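Local coordinates for hypothetical protein AGR_pAT_315 (Agrobacterium tumefaciens str. C58, PDB 1VQY) that is of unknown function but belongs to the NIPSNAP family, whose members adopt the dimeric alpha-beta barrel type of fold, at residues Lys32-Glu36 and Glu37-Ile41; Ala90-Pro93 and Arg94-Val97. All coordinates share one frame; numbering follows the deposited sequence.

Contact 1 of 2, residues Lys32-Glu36 and Glu37-Ile41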
loop_
_atom_site.group_PDB
_atom_site.type_symbol
_atom_site.label_atom_id
_atom_site.label_comp_id
_atom_site.label_asym_id
_atom_site.label_seq_id
_atom_site.Cartn_x
_atom_site.Cartn_y
_atom_site.Cartn_z
ATOM N N LYS B 32 21.285 18.402 4.636
ATOM C CA LYS B 32 22.170 19.458 5.091
ATOM C C LYS B 32 21.904 19.778 6.551
ATOM O O LYS B 32 22.837 19.960 7.334
ATOM C CB LYS B 32 22.001 20.724 4.243
ATOM C CG LYS B 32 22.862 21.881 4.726
ATOM C CD LYS B 32 22.659 23.168 3.944
ATOM C CE LYS B 32 23.905 24.054 4.100
ATOM N NZ LYS B 32 23.760 25.375 3.452
ATOM N N LEU B 33 20.635 19.879 6.905
ATOM C CA LEU B 33 20.261 20.061 8.303
ATOM C C LEU B 33 20.798 18.953 9.206
ATOM O O LEU B 33 21.331 19.228 10.280
ATOM C CB LEU B 33 18.738 20.133 8.445
ATOM C CG LEU B 33 18.177 21.495 8.067
ATOM C CD1 LEU B 33 16.684 21.378 7.858
ATOM C CD2 LEU B 33 18.513 22.528 9.134
ATOM N N VAL B 34 20.676 17.709 8.768
ATOM C CA VAL B 34 21.109 16.604 9.596
ATOM C C VAL B 34 22.645 16.595 9.663
ATOM O O VAL B 34 23.217 16.572 10.760
ATOM C CB VAL B 34 20.512 15.252 9.122
ATOM C CG1 VAL B 34 21.037 14.075 9.972
ATOM C CG2 VAL B 34 18.984 15.309 9.190
ATOM N N ARG B 35 23.299 16.664 8.505
ATOM C CA ARG B 35 24.775 16.733 8.428
ATOM C C ARG B 35 25.369 17.788 9.366
ATOM O O ARG B 35 26.231 17.487 10.203
ATOM C CB ARG B 35 25.208 17.033 6.984
ATOM C CG ARG B 35 26.735 17.105 6.770
ATOM C CD ARG B 35 27.139 17.233 5.300
ATOM N NE ARG B 35 26.526 16.175 4.497
ATOM C CZ ARG B 35 25.512 16.334 3.641
ATOM N NH1 ARG B 35 24.960 17.523 3.407
ATOM N NH2 ARG B 35 25.041 15.285 3.002
ATOM N N GLU B 36 24.871 19.018 9.223
ATOM C CA GLU B 36 25.457 20.192 9.858
ATOM C C GLU B 36 25.020 20.456 11.303
ATOM O O GLU B 36 25.752 21.104 12.049
ATOM C CB GLU B 36 25.156 21.414 9.008
ATOM C CG GLU B 36 25.754 21.344 7.596
ATOM C CD GLU B 36 25.692 22.681 6.860
ATOM O OE1 GLU B 36 25.056 23.631 7.363
ATOM O OE2 GLU B 36 26.280 22.788 5.767
ATOM N N GLU B 37 23.848 19.958 11.703
ATOM C CA GLU B 37 23.324 20.204 13.054
ATOM C C GLU B 37 22.792 18.962 13.770
ATOM O O GLU B 37 23.223 18.659 14.879
ATOM C CB GLU B 37 22.214 21.250 12.995
ATOM C CG GLU B 37 22.724 22.607 12.599
ATOM C CD GLU B 37 21.621 23.623 12.382
ATOM O OE1 GLU B 37 20.839 23.870 13.337
ATOM O OE2 GLU B 37 21.561 24.182 11.261
ATOM N N GLY B 38 21.869 18.246 13.138
ATOM C CA GLY B 38 21.026 17.293 13.844
ATOM C C GLY B 38 21.701 16.059 14.396
ATOM O O GLY B 38 21.453 15.672 15.532
ATOM N N ILE B 39 22.571 15.458 13.595
ATOM C CA ILE B 39 23.226 14.215 13.979
ATOM C C ILE B 39 24.235 14.437 15.130
ATOM O O ILE B 39 24.462 13.538 15.955
ATOM C CB ILE B 39 23.859 13.512 12.726
ATOM C CG1 ILE B 39 23.713 11.988 12.811
ATOM C CG2 ILE B 39 25.353 13.933 12.515
ATOM C CD1 ILE B 39 22.313 11.490 13.020
ATOM N N ALA B 40 24.794 15.645 15.212
ATOM C CA ALA B 40 25.679 16.023 16.319
ATOM C C ALA B 40 24.946 16.138 17.672
ATOM O O ALA B 40 25.552 15.939 18.732
ATOM C CB ALA B 40 26.427 17.331 15.996
ATOM N N ILE B 41 23.657 16.462 17.623
ATOM C CA ILE B 41 22.794 16.471 18.809
ATOM C C ILE B 41 22.249 15.087 19.097
ATOM O O ILE B 41 22.383 14.563 20.189
ATOM C CB ILE B 41 21.580 17.393 18.601
ATOM C CG1 ILE B 41 22.040 18.819 18.307
ATOM C CG2 ILE B 41 20.658 17.361 19.836
ATOM C CD1 ILE B 41 20.982 19.702 17.697
HETATM O O HOH W 1 25.488 17.829 13.065
HETATM O O HOH W 2 22.168 23.617 8.434
#
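The carbonyl of L33 takes two backbone bonds from the next turn of the helix. G38 N reaches L33 O at 3.1 Å, fairly straight at 162°. E37 N reaches the same L33 O at 3.0 Å on a more bent path. One residue further, I39 N donates to V34 O at 3.1 Å in an almost straight bond. The i to i+5 bonds of G38 and I39 mark a wide, pi-type turn within an otherwise alpha-helical run. The short axes on its two sides differ in direction by 44°.

On one side of the turn, V34 CG1 lies 4.0 Å from I39 CB. V34 CG1 is anti to the backbone N (chi1 177°), which carries this methyl forward to I39. On another side, L33 CD2 approaches the carboxylate of E37. A water donates to both E36 OE1 and E37 OE2, bridging two acids that would otherwise probably repel. A second water spans the widened backbone, donating to R35 O and accepting from A40 N.

E37 OE1 is held by a salt bridge from R94. R35 pairs with D111 of the second subunit. Helix 27-46 meets helix 86-96 through L33, V34 and E37, while V34 and I39 rest on Y52 of strand 49-55.

Contact 2 of 2, residues Ala90-Pro93 and Arg94-Val97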
loop_
_atom_site.group_PDB
_atom_site.type_symbol
_atom_site.label_atom_id
_atom_site.label_comp_id
_atom_site.label_asym_id
_atom_site.label_seq_id
_atom_site.Cartn_x
_atom_site.Cartn_y
_atom_site.Cartn_z
ATOM N N ALA B 90 14.736 23.274 19.183
ATOM C CA ALA B 90 14.914 24.300 18.162
ATOM C C ALA B 90 15.204 23.700 16.766
ATOM O O ALA B 90 14.929 24.334 15.747
ATOM C CB ALA B 90 16.038 25.265 18.585
ATOM N N PHE B 91 15.743 22.482 16.726
ATOM C CA PHE B 91 16.162 21.844 15.463
ATOM C C PHE B 91 15.069 21.029 14.755
ATOM O O PHE B 91 14.948 21.060 13.509
ATOM C CB PHE B 91 17.385 20.931 15.681
ATOM C CG PHE B 91 17.717 20.094 14.484
ATOM C CD1 PHE B 91 18.469 20.615 13.451
ATOM C CD2 PHE B 91 17.224 18.788 14.364
ATOM C CE1 PHE B 91 18.748 19.845 12.318
ATOM C CE2 PHE B 91 17.507 18.009 13.238
ATOM C CZ PHE B 91 18.268 18.541 12.213
ATOM N N ILE B 92 14.308 20.275 15.537
ATOM C CA ILE B 92 13.367 19.296 14.983
ATOM C C ILE B 92 12.159 19.872 14.184
ATOM O O ILE B 92 11.709 19.246 13.217
ATOM C CB ILE B 92 12.926 18.271 16.080
ATOM C CG1 ILE B 92 12.106 17.117 15.476
ATOM C CG2 ILE B 92 12.148 18.939 17.174
ATOM C CD1 ILE B 92 12.839 16.332 14.373
ATOM N N PRO B 93 11.659 21.068 14.552
ATOM C CA PRO B 93 10.589 21.626 13.741
ATOM C C PRO B 93 11.047 21.989 12.327
ATOM O O PRO B 93 10.242 21.952 11.404
ATOM C CB PRO B 93 10.181 22.905 14.497
ATOM C CG PRO B 93 10.802 22.802 15.846
ATOM C CD PRO B 93 12.025 21.979 15.652
ATOM N N ARG B 94 12.311 22.345 12.156
ATOM C CA ARG B 94 12.807 22.709 10.835
ATOM C C ARG B 94 13.017 21.485 9.976
ATOM O O ARG B 94 12.971 21.568 8.749
ATOM C CB ARG B 94 14.137 23.455 10.934
ATOM C CG ARG B 94 14.054 24.804 11.594
ATOM C CD ARG B 94 15.421 25.445 11.590
ATOM N NE ARG B 94 16.166 25.111 12.794
ATOM C CZ ARG B 94 17.491 24.943 12.858
ATOM N NH1 ARG B 94 18.259 25.046 11.767
ATOM N NH2 ARG B 94 18.056 24.667 14.039
ATOM N N LEU B 95 13.298 20.360 10.618
ATOM C CA LEU B 95 13.458 19.113 9.902
ATOM C C LEU B 95 12.094 18.482 9.577
ATOM O O LEU B 95 11.851 18.046 8.461
ATOM C CB LEU B 95 14.279 18.141 10.731
ATOM C CG LEU B 95 14.750 16.932 9.932
ATOM C CD1 LEU B 95 15.833 17.338 8.925
ATOM C CD2 LEU B 95 15.240 15.850 10.874
ATOM N N SER B 96 11.216 18.445 10.573
ATOM C CA SER B 96 9.906 17.781 10.464
ATOM C C SER B 96 9.012 18.335 9.373
ATOM O O SER B 96 8.204 17.607 8.816
ATOM C CB SER B 96 9.151 17.904 11.788
ATOM O OG SER B 96 9.870 17.265 12.816
ATOM N N VAL B 97 9.128 19.629 9.104
ATOM C CA VAL B 97 8.355 20.242 8.027
ATOM C C VAL B 97 8.758 19.728 6.614
ATOM O O VAL B 97 7.998 19.875 5.656
ATOM C CB VAL B 97 8.448 21.786 8.078
ATOM C CG1 VAL B 97 9.833 22.263 7.725
ATOM C CG2 VAL B 97 7.403 22.416 7.131
#
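The backbone of A90-P93 continues as helix through R94-S96, with a kink at P93, whose N has no hydrogen to give to the turn before. I92 O is gripped twice by S96. S96 N donates to I92 O at 2.8 Å, nearly in line with the carbonyl, and S96 OG donates to I92 O at 2.7 Å from above the carbonyl plane. With chi1 at -62°, S96 OG stands beside its own backbone N and folds back over the preceding turn. There I92 CG1 also meets it, at 3.5 Å.

R94 bends at chi3 (-91°) and turns back along the helix. Its NE donates to A90 O at 3.3 Å, with that oxygen in the guanidinium plane, while its NH2 end goes to E37 of helix 27-46. The F91 ring plane makes 81° with this plane, and F91 CD1 lies over one guanidinium face. Deeper in, F91 CE2 packs on L95 CD2 at 3.9 Å.

A serine hydroxyl bonded to the carbonyl four residues earlier is a common helix feature. Here it is found on helix 86-96, which packs beside helix 27-46 in this ferredoxin-like alpha-beta fold.

In the fold
Contacts 1 and 2 lie on neighbouring helices, 27-46 and 86-96, with centres about 11 Å apart. They join directly: E37 OE1 and R94 NH2 form a salt bridge of 3.0 Å, and the F91 ring packs against the backbone of contact 1, with F91 CZ 3.4 Å from G38 CA. The absence of a side chain at G38 lets the ring come this near. Both are partly buried: V34, F91 and L95 lie inside, while several apolar residues of contact 2 remain exposed. Contact 1 reaches the sheet and, through R35, a second subunit. Contact 2 lies farther from the chain centre and touches a third subunit at S96. A widened turn distinguishes one, a proline kink the other.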